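Long-range contacts in branched-chain-amino-acid aminotransferase (Deinococcus radiodurans, PDB 3UZO), which probably catalyses the transfer of the amino group from leucine, isoleucine or valine to 2-oxoglutarate, with pyridoxal 5'-phosphate as cofactor: residues Thr235-Gly240 against Pro260-Ser265; Tyr190-Pro195 against Gly204-Ala209; Gly240-Phe245 against Ala299-Thr304; Asn184-Asp189 against Ala223-Leu228. All blocks are in the same frame, centred on the assembly; numbering follows the deposited sequence.

Contact 1: Thr235-Gly240 against Pro260-Ser265; sequences TIEEAG and PSILPS. With PLP (pyridoxal-5'-phosphate), chain C.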
loop_
_atom_site.group_PDB
_atom_site.type_symbol
_atom_site.label_atom_id
_atom_site.label_comp_id
_atom_site.label_asym_id
_atom_site.label_seq_id
_atom_site.Cartn_x
_atom_site.Cartn_y
_atom_site.Cartn_z
ATOM N N THR A 235 -20.540 4.956 10.039
ATOM C CA THR A 235 -20.388 3.842 10.954
ATOM C C THR A 235 -18.919 3.614 11.292
ATOM O O THR A 235 -18.034 4.023 10.549
ATOM C CB THR A 235 -20.982 2.562 10.345
ATOM O OG1 THR A 235 -20.722 1.454 11.213
ATOM C CG2 THR A 235 -20.375 2.288 8.992
ATOM N N ILE A 236 -18.669 2.969 12.424
ATOM C CA ILE A 236 -17.306 2.690 12.857
ATOM C C ILE A 236 -16.739 1.481 12.117
ATOM O O ILE A 236 -17.441 0.501 11.891
ATOM C CB ILE A 236 -17.267 2.434 14.373
ATOM C CG1 ILE A 236 -17.634 3.728 15.112
ATOM C CG2 ILE A 236 -15.884 1.922 14.795
ATOM C CD1 ILE A 236 -17.738 3.580 16.609
ATOM N N GLU A 237 -15.469 1.570 11.729
ATOM C CA GLU A 237 -14.791 0.485 11.034
ATOM C C GLU A 237 -13.862 -0.190 12.042
ATOM O O GLU A 237 -14.183 -1.254 12.580
ATOM C CB GLU A 237 -13.985 1.037 9.852
ATOM C CG GLU A 237 -14.844 1.466 8.662
ATOM C CD GLU A 237 -15.050 0.338 7.667
ATOM O OE1 GLU A 237 -14.056 -0.062 7.016
ATOM O OE2 GLU A 237 -16.195 -0.152 7.536
ATOM N N GLU A 238 -12.722 0.445 12.307
ATOM C CA GLU A 238 -11.736 -0.068 13.264
ATOM C C GLU A 238 -10.694 1.018 13.528
ATOM O O GLU A 238 -10.800 2.112 12.972
ATOM C CB GLU A 238 -11.065 -1.338 12.717
ATOM C CG GLU A 238 -10.277 -1.148 11.425
ATOM C CD GLU A 238 -9.671 -2.450 10.909
ATOM O OE1 GLU A 238 -9.474 -3.385 11.722
ATOM O OE2 GLU A 238 -9.373 -2.538 9.693
ATOM N N ALA A 239 -9.692 0.719 14.355
ATOM C CA ALA A 239 -8.649 1.690 14.697
ATOM C C ALA A 239 -7.374 1.703 13.838
ATOM O O ALA A 239 -6.485 2.522 14.066
ATOM C CB ALA A 239 -8.259 1.527 16.156
ATOM N N GLY A 240 -7.256 0.811 12.866
ATOM C CA GLY A 240 -6.046 0.838 12.061
ATOM C C GLY A 240 -4.904 0.030 12.659
ATOM O O GLY A 240 -3.867 -0.165 12.027
ATOM N N PRO A 260 -16.804 -5.245 5.106
ATOM C CA PRO A 260 -15.897 -5.905 4.170
ATOM C C PRO A 260 -14.554 -5.172 4.085
ATOM O O PRO A 260 -13.593 -5.698 3.523
ATOM C CB PRO A 260 -16.667 -5.837 2.857
ATOM C CG PRO A 260 -17.355 -4.512 2.970
ATOM C CD PRO A 260 -17.884 -4.543 4.387
ATOM N N SER A 261 -14.484 -3.968 4.653
ATOM C CA SER A 261 -13.254 -3.181 4.589
ATOM C C SER A 261 -12.404 -3.145 5.856
ATOM O O SER A 261 -11.443 -2.368 5.938
ATOM C CB SER A 261 -13.574 -1.748 4.146
ATOM O OG SER A 261 -14.585 -1.161 4.956
ATOM N N ILE A 262 -12.745 -3.963 6.848
ATOM C CA ILE A 262 -11.948 -3.989 8.072
ATOM C C ILE A 262 -11.222 -5.329 8.145
ATOM O O ILE A 262 -11.620 -6.294 7.501
ATOM C CB ILE A 262 -12.809 -3.816 9.345
ATOM C CG1 ILE A 262 -13.687 -5.049 9.557
ATOM C CG2 ILE A 262 -13.671 -2.558 9.224
ATOM C CD1 ILE A 262 -14.323 -5.109 10.927
ATOM N N LEU A 263 -10.161 -5.389 8.936
ATOM C CA LEU A 263 -9.400 -6.621 9.054
ATOM C C LEU A 263 -10.131 -7.651 9.894
ATOM O O LEU A 263 -10.675 -7.322 10.949
ATOM C CB LEU A 263 -8.039 -6.352 9.703
ATOM C CG LEU A 263 -7.147 -7.595 9.709
ATOM C CD1 LEU A 263 -6.588 -7.786 8.305
ATOM C CD2 LEU A 263 -6.011 -7.433 10.716
ATOM N N PRO A 264 -10.172 -8.912 9.431
ATOM C CA PRO A 264 -10.858 -9.923 10.234
ATOM C C PRO A 264 -9.910 -10.267 11.391
ATOM O O PRO A 264 -9.079 -11.172 11.294
ATOM C CB PRO A 264 -11.050 -11.071 9.247
ATOM C CG PRO A 264 -9.850 -10.955 8.363
ATOM C CD PRO A 264 -9.773 -9.462 8.121
ATOM N N SER A 265 -10.036 -9.500 12.472
ATOM C CA SER A 265 -9.208 -9.656 13.662
ATOM C C SER A 265 -9.408 -10.983 14.384
ATOM O O SER A 265 -10.530 -11.338 14.761
ATOM C CB SER A 265 -9.488 -8.506 14.635
ATOM O OG SER A 265 -8.908 -8.752 15.905
HETATM N N1 PLP C . -6.977 -4.088 12.722
HETATM C C2 PLP C . -5.757 -3.774 12.119
HETATM C C2A PLP C . -5.716 -2.608 11.127
HETATM C C3 PLP C . -4.606 -4.572 12.462
HETATM O O3 PLP C . -3.413 -4.301 11.907
HETATM C C4 PLP C . -4.736 -5.667 13.405
HETATM C C4A PLP C . -3.442 -6.522 13.731
HETATM C C5 PLP C . -6.059 -5.930 14.002
HETATM C C6 PLP C . -7.150 -5.136 13.649
HETATM C C5A PLP C . -6.346 -7.003 14.979
HETATM O O4P PLP C . -6.190 -8.297 14.461
HETATM P P PLP C . -5.537 -9.449 15.339
HETATM O O1P PLP C . -4.140 -9.126 15.751
HETATM O O2P PLP C . -5.616 -10.664 14.383
HETATM O O3P PLP C . -6.516 -9.707 16.449
HETATM O O HOH W 1 -9.626 -0.889 7.650
#
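Glu238 and Leu263 make the central polar link. Leu263 N donates to Glu238 OE2 over 3.1 Å, coming from above the carboxylate plane. The same OE2 lies 3.4 Å from Ile262 CA. A water sits 2.6 Å from Glu238 OE2 and 2.9 Å from Ser261 O, so it spans the two segments. Glu237 bends at chi2 (-91°) and brings its carboxylate across Ile262 at a slant, with OE1 3.4 Å from Ile262 CG2. Ser261 OG donates to Glu237 OE1, but the modelled distance is too short to be taken literally.

Ser259 and the backbone of Tyr227 position the two glutamates. Ser259 bonds to both Glu237 OE2 and Ser261 OG. Glu237 and Glu238 form a classic beta bulge facing Tyr227. At the cofactor, Ser265 is the N-cap of helix 266-277, its OG meeting Lys268 N, and that OG donates to PLP O3P at 2.6 Å. Leu263 CD2 rests 3.5 Å from PLP C4.

Glu238 thus has one oxygen held by the backbone of 260-265 while OE1 faces the cofactor, 2.8 Å from PLP N1. As in related PLP enzymes, a carboxylate here would probably favour a protonated pyridine nitrogen, and with it the electron-sink role of the ring.

Contact 2: Tyr190-Pro195 against Gly204-Ala209; sequences YDRAAP and GGNYAA. With PLP (pyridoxal-5'-phosphate), chain C.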
loop_
_atom_site.group_PDB
_atom_site.type_symbol
_atom_site.label_atom_id
_atom_site.label_comp_id
_atom_site.label_asym_id
_atom_site.label_seq_id
_atom_site.Cartn_x
_atom_site.Cartn_y
_atom_site.Cartn_z
ATOM N N TYR A 190 -9.792 11.206 6.931
ATOM C CA TYR A 190 -9.017 10.300 6.083
ATOM C C TYR A 190 -9.519 8.863 6.136
ATOM O O TYR A 190 -10.179 8.457 7.096
ATOM C CB TYR A 190 -7.540 10.314 6.489
ATOM C CG TYR A 190 -6.808 11.589 6.173
ATOM C CD1 TYR A 190 -6.501 12.510 7.176
ATOM C CD2 TYR A 190 -6.399 11.870 4.872
ATOM C CE1 TYR A 190 -5.801 13.679 6.894
ATOM C CE2 TYR A 190 -5.695 13.039 4.575
ATOM C CZ TYR A 190 -5.399 13.939 5.592
ATOM O OH TYR A 190 -4.693 15.088 5.305
ATOM N N ASP A 191 -9.189 8.102 5.095
ATOM C CA ASP A 191 -9.562 6.697 4.997
ATOM C C ASP A 191 -8.280 5.872 4.904
ATOM O O ASP A 191 -7.324 6.264 4.234
ATOM C CB ASP A 191 -10.384 6.419 3.734
ATOM C CG ASP A 191 -11.671 7.222 3.672
ATOM O OD1 ASP A 191 -12.480 7.140 4.620
ATOM O OD2 ASP A 191 -11.874 7.927 2.658
ATOM N N ARG A 192 -8.259 4.735 5.580
ATOM C CA ARG A 192 -7.097 3.856 5.518
ATOM C C ARG A 192 -7.406 2.801 4.464
ATOM O O ARG A 192 -6.504 2.138 3.953
ATOM C CB ARG A 192 -6.849 3.174 6.869
ATOM C CG ARG A 192 -7.982 2.259 7.327
ATOM C CD ARG A 192 -7.708 1.609 8.682
ATOM N NE ARG A 192 -6.885 0.399 8.601
ATOM C CZ ARG A 192 -5.578 0.388 8.362
ATOM N NH1 ARG A 192 -4.932 1.529 8.179
ATOM N NH2 ARG A 192 -4.916 -0.764 8.304
ATOM N N ALA A 193 -8.686 2.653 4.135
ATOM C CA ALA A 193 -9.095 1.658 3.149
ATOM C C ALA A 193 -10.329 2.075 2.356
ATOM O O ALA A 193 -11.144 2.866 2.829
ATOM C CB ALA A 193 -9.353 0.326 3.842
ATOM N N ALA A 194 -10.457 1.529 1.150
ATOM C CA ALA A 194 -11.590 1.827 0.278
ATOM C C ALA A 194 -12.749 0.867 0.531
ATOM O O ALA A 194 -12.583 -0.171 1.160
ATOM C CB ALA A 194 -11.160 1.747 -1.189
ATOM N N PRO A 195 -13.951 1.211 0.044
ATOM C CA PRO A 195 -15.107 0.334 0.247
ATOM C C PRO A 195 -14.849 -1.062 -0.320
ATOM O O PRO A 195 -15.262 -2.061 0.259
ATOM C CB PRO A 195 -16.227 1.062 -0.499
ATOM C CG PRO A 195 -15.844 2.504 -0.348
ATOM C CD PRO A 195 -14.352 2.461 -0.625
ATOM N N GLY A 204 0.560 -3.934 3.587
ATOM C CA GLY A 204 1.195 -2.647 3.858
ATOM C C GLY A 204 0.482 -1.379 3.425
ATOM O O GLY A 204 0.495 -0.379 4.147
ATOM N N GLY A 205 -0.122 -1.400 2.244
ATOM C CA GLY A 205 -0.828 -0.225 1.760
ATOM C C GLY A 205 -1.831 0.348 2.752
ATOM O O GLY A 205 -1.988 1.567 2.843
ATOM N N ASN A 206 -2.513 -0.519 3.497
ATOM C CA ASN A 206 -3.500 -0.058 4.467
ATOM C C ASN A 206 -2.833 0.765 5.562
ATOM O O ASN A 206 -3.361 1.795 5.992
ATOM C CB ASN A 206 -4.239 -1.235 5.118
ATOM C CG ASN A 206 -4.898 -2.165 4.104
ATOM O OD1 ASN A 206 -5.275 -1.747 3.007
ATOM N ND2 ASN A 206 -5.053 -3.436 4.480
ATOM N N TYR A 207 -1.671 0.308 6.016
ATOM C CA TYR A 207 -0.965 1.009 7.075
ATOM C C TYR A 207 -0.304 2.283 6.587
ATOM O O TYR A 207 -0.228 3.266 7.328
ATOM C CB TYR A 207 0.053 0.074 7.723
ATOM C CG TYR A 207 -0.620 -1.163 8.269
ATOM C CD1 TYR A 207 -0.895 -2.246 7.442
ATOM C CD2 TYR A 207 -1.059 -1.215 9.590
ATOM C CE1 TYR A 207 -1.590 -3.351 7.914
ATOM C CE2 TYR A 207 -1.762 -2.314 10.070
ATOM C CZ TYR A 207 -2.023 -3.378 9.220
ATOM O OH TYR A 207 -2.732 -4.467 9.669
ATOM N N ALA A 208 0.166 2.270 5.341
ATOM C CA ALA A 208 0.798 3.439 4.747
ATOM C C ALA A 208 -0.216 4.582 4.774
ATOM O O ALA A 208 0.109 5.709 5.154
ATOM C CB ALA A 208 1.217 3.139 3.294
ATOM N N ALA A 209 -1.450 4.273 4.390
ATOM C CA ALA A 209 -2.523 5.262 4.360
ATOM C C ALA A 209 -2.867 5.806 5.747
ATOM O O ALA A 209 -3.281 6.959 5.879
ATOM C CB ALA A 209 -3.777 4.647 3.714
HETATM N N1 PLP C . -6.977 -4.088 12.722
HETATM C C2 PLP C . -5.757 -3.774 12.119
HETATM C C2A PLP C . -5.716 -2.608 11.127
HETATM C C3 PLP C . -4.606 -4.572 12.462
HETATM O O3 PLP C . -3.413 -4.301 11.907
HETATM C C4 PLP C . -4.736 -5.667 13.405
HETATM C C4A PLP C . -3.442 -6.522 13.731
HETATM C C5 PLP C . -6.059 -5.930 14.002
HETATM C C6 PLP C . -7.150 -5.136 13.649
HETATM C C5A PLP C . -6.346 -7.003 14.979
HETATM O O4P PLP C . -6.190 -8.297 14.461
HETATM P P PLP C . -5.537 -9.449 15.339
HETATM O O1P PLP C . -4.140 -9.126 15.751
HETATM O O2P PLP C . -5.616 -10.664 14.383
HETATM O O3P PLP C . -6.516 -9.707 16.449
HETATM O O HOH W 2 -5.594 8.206 4.790
HETATM O O HOH W 3 -5.921 0.600 1.658
#
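The Tyr207 ring carries Arg192 NH2 over the centre of one face, 3.9 Å above its plane, and meets PLP O3 at its edge, in plane. Its ring also meets that of Phe76. Helix 204-219, which presents Tyr207, belongs to a beta-alpha-beta unit, in which it follows strand 183-186 and the loop holding Arg192. Arg192 CZ is 5.0 Å from the centre of the Tyr207 ring, so any cation-pi attraction is weak at most.

Arg192 reaches the helix by bending at chi3 (-84°). Its guanidinium stands at 77° to the Asn206 amide plane. Arg192 NH1 gives Asn206 O a weak bond of 2.7 Å, bent to 116° at the hydrogen. NH2 packs 3.3 Å from Asn206 CB, and it also lies against the C2A methyl of PLP. Tyr207 OH bonds both to PLP O3, at a modelled length too short to trust, and to Lys202 NZ. Arg192 and Tyr207 therefore line the O3 and methyl side of the cofactor.

Both segments have further partners. Asp191 of the loop bonds to His233 and to the backbone N of His196 of the second subunit, while Asn206 OD1 of the helix bonds to Thr198. Ala209 CB fits 3.7 Å from Arg192 O. Beside it, a water donates to Asp191 O (2.7 Å) and Ala209 O (2.8 Å).

Contact 3: Gly240-Phe245 against Ala299-Thr304; sequences GAANFF and AGACGT. With PLP (pyridoxal-5'-phosphate), chain C; GLU (glutamic acid), chain D.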
loop_
_atom_site.group_PDB
_atom_site.type_symbol
_atom_site.label_atom_id
_atom_site.label_comp_id
_atom_site.label_asym_id
_atom_site.label_seq_id
_atom_site.Cartn_x
_atom_site.Cartn_y
_atom_site.Cartn_z
ATOM N N GLY A 240 -7.256 0.811 12.866
ATOM C CA GLY A 240 -6.046 0.838 12.061
ATOM C C GLY A 240 -4.904 0.030 12.659
ATOM O O GLY A 240 -3.867 -0.165 12.027
ATOM N N ALA A 241 -5.096 -0.433 13.888
ATOM C CA ALA A 241 -4.112 -1.257 14.574
ATOM C C ALA A 241 -4.902 -2.185 15.487
ATOM O O ALA A 241 -4.327 -2.971 16.243
ATOM C CB ALA A 241 -3.167 -0.389 15.392
ATOM N N ALA A 242 -6.229 -2.077 15.407
ATOM C CA ALA A 242 -7.126 -2.893 16.225
ATOM C C ALA A 242 -8.583 -2.783 15.772
ATOM O O ALA A 242 -8.989 -1.768 15.197
ATOM C CB ALA A 242 -7.019 -2.477 17.684
ATOM N N ASN A 243 -9.355 -3.841 16.015
ATOM C CA ASN A 243 -10.780 -3.838 15.687
ATOM C C ASN A 243 -11.425 -3.092 16.857
ATOM O O ASN A 243 -10.765 -2.802 17.856
ATOM C CB ASN A 243 -11.351 -5.272 15.625
ATOM C CG ASN A 243 -11.432 -5.834 14.202
ATOM O OD1 ASN A 243 -12.062 -6.878 13.975
ATOM N ND2 ASN A 243 -10.801 -5.160 13.249
ATOM N N PHE A 244 -12.714 -2.797 16.734
ATOM C CA PHE A 244 -13.456 -2.081 17.765
ATOM C C PHE A 244 -14.610 -2.937 18.258
ATOM O O PHE A 244 -15.200 -3.681 17.486
ATOM C CB PHE A 244 -14.027 -0.788 17.169
ATOM C CG PHE A 244 -14.972 -0.045 18.080
ATOM C CD1 PHE A 244 -14.510 0.983 18.899
ATOM C CD2 PHE A 244 -16.329 -0.349 18.093
ATOM C CE1 PHE A 244 -15.398 1.709 19.720
ATOM C CE2 PHE A 244 -17.226 0.366 18.907
ATOM C CZ PHE A 244 -16.759 1.397 19.721
ATOM N N PHE A 245 -14.912 -2.853 19.545
ATOM C CA PHE A 245 -16.059 -3.569 20.087
ATOM C C PHE A 245 -16.687 -2.688 21.158
ATOM O O PHE A 245 -16.035 -1.784 21.682
ATOM C CB PHE A 245 -15.676 -4.941 20.670
ATOM C CG PHE A 245 -14.920 -4.885 21.965
ATOM C CD1 PHE A 245 -13.531 -4.798 21.975
ATOM C CD2 PHE A 245 -15.595 -4.957 23.183
ATOM C CE1 PHE A 245 -12.819 -4.788 23.178
ATOM C CE2 PHE A 245 -14.903 -4.945 24.384
ATOM C CZ PHE A 245 -13.504 -4.862 24.382
ATOM N N ALA A 299 -16.510 0.481 25.726
ATOM C CA ALA A 299 -15.943 0.277 24.397
ATOM C C ALA A 299 -14.452 -0.029 24.533
ATOM O O ALA A 299 -13.805 0.393 25.490
ATOM C CB ALA A 299 -16.144 1.517 23.528
ATOM N N GLY A 300 -13.919 -0.765 23.569
ATOM C CA GLY A 300 -12.510 -1.108 23.597
ATOM C C GLY A 300 -12.002 -1.451 22.212
ATOM O O GLY A 300 -12.788 -1.635 21.277
ATOM N N ALA A 301 -10.682 -1.507 22.082
ATOM C CA ALA A 301 -10.034 -1.854 20.826
ATOM C C ALA A 301 -9.328 -3.179 21.114
ATOM O O ALA A 301 -8.773 -3.348 22.198
ATOM C CB ALA A 301 -9.018 -0.782 20.442
ATOM N N CYS A 302 -9.369 -4.123 20.174
ATOM C CA CYS A 302 -8.718 -5.414 20.401
ATOM C C CYS A 302 -7.785 -5.823 19.276
ATOM O O CYS A 302 -8.000 -5.472 18.109
ATOM C CB CYS A 302 -9.764 -6.510 20.613
ATOM S SG CYS A 302 -10.878 -6.762 19.198
ATOM N N GLY A 303 -6.744 -6.572 19.633
ATOM C CA GLY A 303 -5.782 -7.027 18.640
ATOM C C GLY A 303 -4.657 -7.793 19.310
ATOM O O GLY A 303 -4.644 -7.920 20.533
ATOM N N THR A 304 -3.716 -8.304 18.521
ATOM C CA THR A 304 -2.596 -9.050 19.085
ATOM C C THR A 304 -1.737 -8.150 19.958
ATOM O O THR A 304 -1.463 -8.466 21.123
ATOM C CB THR A 304 -1.712 -9.649 17.977
ATOM O OG1 THR A 304 -2.473 -10.622 17.246
ATOM C CG2 THR A 304 -0.467 -10.327 18.579
HETATM N N1 PLP C . -6.977 -4.088 12.722
HETATM C C2 PLP C . -5.757 -3.774 12.119
HETATM C C2A PLP C . -5.716 -2.608 11.127
HETATM C C3 PLP C . -4.606 -4.572 12.462
HETATM O O3 PLP C . -3.413 -4.301 11.907
HETATM C C4 PLP C . -4.736 -5.667 13.405
HETATM C C4A PLP C . -3.442 -6.522 13.731
HETATM C C5 PLP C . -6.059 -5.930 14.002
HETATM C C6 PLP C . -7.150 -5.136 13.649
HETATM C C5A PLP C . -6.346 -7.003 14.979
HETATM O O4P PLP C . -6.190 -8.297 14.461
HETATM P P PLP C . -5.537 -9.449 15.339
HETATM O O1P PLP C . -4.140 -9.126 15.751
HETATM O O2P PLP C . -5.616 -10.664 14.383
HETATM O O3P PLP C . -6.516 -9.707 16.449
HETATM N N GLU D . 0.584 -5.534 13.024
HETATM C CA GLU D . 0.413 -4.363 13.927
HETATM C C GLU D . 1.625 -3.464 13.856
HETATM O O GLU D . 1.501 -2.285 14.239
HETATM C CB GLU D . 0.222 -4.826 15.367
HETATM C CG GLU D . -1.192 -5.238 15.699
HETATM C CD GLU D . -1.389 -5.472 17.176
HETATM O OE1 GLU D . -0.857 -4.671 17.977
HETATM O OE2 GLU D . -2.079 -6.452 17.532
HETATM O OXT GLU D . 2.682 -3.963 13.426
#
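Phe245 lays its ring over Gly300, and the two form a hydrogen-bonded pair in an antiparallel strand pairing. Strands 243-248 and 296-302 are neighbours in the mixed sheet of this class-IV aminotransferase. Phe245 CG sits between the backbone N and the carbonyl carbon (chi1 72°), which swings the ring across to the partner strand. Gly300 CA then makes a CH-pi contact, 4.2 Å from the ring centre and 28° off its normal. Gly300 has no side chain, so the ring can settle directly on the strand backbone. Phe245 N donates to Gly300 O over 3.0 Å, nearly straight at 162°, and Gly300 N donates back to Phe245 O.

Cys302 is on the same sheet face as Phe245. Its SG lies 3.9 Å from Asn243 CB and 4.3 Å from Phe245 CD1. Thr267, Lys268 and Leu271 of helix 266-277 also touch Cys302. Its backbone and that of Asn243 exchange a second pair of hydrogen bonds. The other face holds Phe244 and Ala301; there Phe244 CZ meets Ala299 CB at 3.9 Å, and Ala242 CB meets Ala301 CB.

Past Cys302 the strand ends at the active site. There Thr304 grips one phosphate oxygen twice: N donates to PLP O1P over 2.9 Å and OG1 over 2.7 Å.

Contact 4: Asn184-Asp189 against Ala223-Leu228; sequences NFITSD and ADVIYL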
loop_
_atom_site.group_PDB
_atom_site.type_symbol
_atom_site.label_atom_id
_atom_site.label_comp_id
_atom_site.label_asym_id
_atom_site.label_seq_id
_atom_site.Cartn_x
_atom_site.Cartn_y
_atom_site.Cartn_z
ATOM N N ASN A 184 -7.743 7.312 24.647
ATOM C CA ASN A 184 -8.733 7.940 23.791
ATOM C C ASN A 184 -8.393 7.859 22.311
ATOM O O ASN A 184 -7.225 7.775 21.922
ATOM C CB ASN A 184 -8.927 9.401 24.210
ATOM C CG ASN A 184 -9.189 9.543 25.702
ATOM O OD1 ASN A 184 -9.922 8.747 26.292
ATOM N ND2 ASN A 184 -8.596 10.565 26.317
ATOM N N PHE A 185 -9.433 7.871 21.489
ATOM C CA PHE A 185 -9.280 7.798 20.047
ATOM C C PHE A 185 -10.072 8.945 19.419
ATOM O O PHE A 185 -10.981 9.499 20.048
ATOM C CB PHE A 185 -9.777 6.438 19.538
ATOM C CG PHE A 185 -8.953 5.270 20.022
ATOM C CD1 PHE A 185 -8.996 4.869 21.354
ATOM C CD2 PHE A 185 -8.110 4.590 19.148
ATOM C CE1 PHE A 185 -8.207 3.806 21.815
ATOM C CE2 PHE A 185 -7.317 3.524 19.596
ATOM C CZ PHE A 185 -7.367 3.134 20.931
ATOM N N ILE A 186 -9.727 9.295 18.185
ATOM C CA ILE A 186 -10.385 10.394 17.497
ATOM C C ILE A 186 -10.754 10.058 16.049
ATOM O O ILE A 186 -10.025 9.343 15.357
ATOM C CB ILE A 186 -9.470 11.646 17.528
ATOM C CG1 ILE A 186 -10.157 12.831 16.863
ATOM C CG2 ILE A 186 -8.128 11.327 16.862
ATOM C CD1 ILE A 186 -9.416 14.171 17.087
ATOM N N THR A 187 -11.898 10.573 15.609
ATOM C CA THR A 187 -12.382 10.355 14.251
ATOM C C THR A 187 -11.483 11.104 13.280
ATOM O O THR A 187 -10.768 12.028 13.676
ATOM C CB THR A 187 -13.832 10.875 14.090
ATOM O OG1 THR A 187 -14.709 10.119 14.931
ATOM C CG2 THR A 187 -14.294 10.750 12.649
ATOM N N SER A 188 -11.513 10.701 12.015
ATOM C CA SER A 188 -10.708 11.346 10.987
ATOM C C SER A 188 -11.432 11.392 9.648
ATOM O O SER A 188 -12.256 10.524 9.343
ATOM C CB SER A 188 -9.382 10.603 10.802
ATOM O OG SER A 188 -8.611 11.209 9.781
ATOM N N ASP A 189 -11.127 12.420 8.862
ATOM C CA ASP A 189 -11.705 12.578 7.531
ATOM C C ASP A 189 -11.004 11.622 6.569
ATOM O O ASP A 189 -11.547 11.275 5.518
ATOM C CB ASP A 189 -11.514 14.012 7.025
ATOM C CG ASP A 189 -12.472 14.998 7.673
ATOM O OD1 ASP A 189 -12.284 16.218 7.476
ATOM O OD2 ASP A 189 -13.414 14.558 8.367
ATOM N N ALA A 223 -4.464 8.166 21.229
ATOM C CA ALA A 223 -3.710 6.950 20.962
ATOM C C ALA A 223 -3.688 6.632 19.473
ATOM O O ALA A 223 -2.653 6.240 18.929
ATOM C CB ALA A 223 -4.316 5.775 21.741
ATOM N N ASP A 224 -4.828 6.818 18.816
ATOM C CA ASP A 224 -4.934 6.517 17.397
ATOM C C ASP A 224 -6.267 7.033 16.859
ATOM O O ASP A 224 -7.062 7.638 17.580
ATOM C CB ASP A 224 -4.851 4.994 17.204
ATOM C CG ASP A 224 -4.530 4.581 15.772
ATOM O OD1 ASP A 224 -4.627 3.367 15.482
ATOM O OD2 ASP A 224 -4.181 5.448 14.938
ATOM N N VAL A 225 -6.503 6.782 15.580
ATOM C CA VAL A 225 -7.735 7.199 14.935
ATOM C C VAL A 225 -8.683 6.012 14.866
ATOM O O VAL A 225 -8.250 4.865 14.738
ATOM C CB VAL A 225 -7.463 7.691 13.478
ATOM C CG1 VAL A 225 -8.768 7.780 12.694
ATOM C CG2 VAL A 225 -6.775 9.047 13.501
ATOM N N ILE A 226 -9.976 6.267 15.003
ATOM C CA ILE A 226 -10.927 5.186 14.828
ATOM C C ILE A 226 -11.547 5.583 13.509
ATOM O O ILE A 226 -12.088 6.681 13.371
ATOM C CB ILE A 226 -11.998 5.115 15.928
ATOM C CG1 ILE A 226 -11.357 4.643 17.234
ATOM C CG2 ILE A 226 -13.084 4.127 15.520
ATOM C CD1 ILE A 226 -12.343 4.328 18.339
ATOM N N TYR A 227 -11.430 4.699 12.528
ATOM C CA TYR A 227 -11.945 4.971 11.199
ATOM C C TYR A 227 -13.422 4.648 11.024
ATOM O O TYR A 227 -13.956 3.752 11.677
ATOM C CB TYR A 227 -11.108 4.216 10.160
ATOM C CG TYR A 227 -9.656 4.656 10.132
ATOM C CD1 TYR A 227 -8.736 4.179 11.073
ATOM C CD2 TYR A 227 -9.212 5.586 9.191
ATOM C CE1 TYR A 227 -7.402 4.625 11.072
ATOM C CE2 TYR A 227 -7.896 6.038 9.184
ATOM C CZ TYR A 227 -6.998 5.555 10.125
ATOM O OH TYR A 227 -5.706 6.019 10.105
ATOM N N LEU A 228 -14.064 5.403 10.135
ATOM C CA LEU A 228 -15.476 5.241 9.818
ATOM C C LEU A 228 -15.566 4.674 8.407
ATOM O O LEU A 228 -14.586 4.715 7.665
ATOM C CB LEU A 228 -16.182 6.597 9.883
ATOM C CG LEU A 228 -16.024 7.372 11.192
ATOM C CD1 LEU A 228 -16.764 8.705 11.108
ATOM C CD2 LEU A 228 -16.553 6.524 12.338
HETATM O O HOH W 4 -12.305 7.510 8.772
HETATM O O HOH W 5 -12.692 8.373 11.355
#
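Phe185 and Ile226 meet because each turns its CG or CG1 anti to its own carbonyl carbon (chi1 -65° and -71°). The two side chains cross at about a right angle, with Phe185 CB 3.3 Å from Ile226 CG1. Further out, Ala223 CB lies over one face of the Phe185 ring, 4.1 Å above its plane and offset toward the rim. Asp224 CB packs against the Phe185 ring at CE2.

Ile186 and Val225 form a parallel bridge, but the segments diverge, 43° apart in direction. Ala223 N donates to Asn184 O at 2.9 Å. Ile186 is bonded through both its backbone N and its backbone O: N donates to Asp224 O (3.2 Å), and O accepts from Ile226 N (3.1 Å). Beyond Ile186 direct bonding gives way to water. One water accepts from Ser188 N and lies within bonding distance of Ile226 O. Side chains fill the rest: Thr187 CG2 meets Leu228 CD1 at 3.6 Å, and Ser188 CB presses on Val225 CG1 at 3.5 Å, a tight carbon pair. Thr187 OG1 instead bonds to His316.

The segments carry the two strands, the second short and weakly bonded, of a beta-alpha-beta unit. Helix 204-219 connects them and covers one face, where Ala217 touches Ile186 and Pro213 touches Ser188. Strand 309-316 flanks strand 183-186 and packs Ile311 against both Phe185 and Ile226.

Contacts 1, 2 and 3 all touch PLP: contact 1 at N1 and the phosphate, contact 2 at O3 and the methyl, contact 3 along the ring and at the phosphate. Contacts 1 and 3 share Gly240, and their centres are about 9 Å apart. Asn243 ND2 of contact 3 probably bonds to Leu263 O of contact 1 (3.2 Å). Contact 2 reaches both through Arg192 NE, 3.6 Å from Gly240 CA. In contact 4 the Asp224 side chain is about 7 Å from PLP. There the backbone of Tyr227 bonds to Glu237 N and Glu238 O, each 2.7 Å, and Ile226 packs on Phe244 of contact 3. Gly303 and Thr304 of contact 3 lie against the bound glutamate.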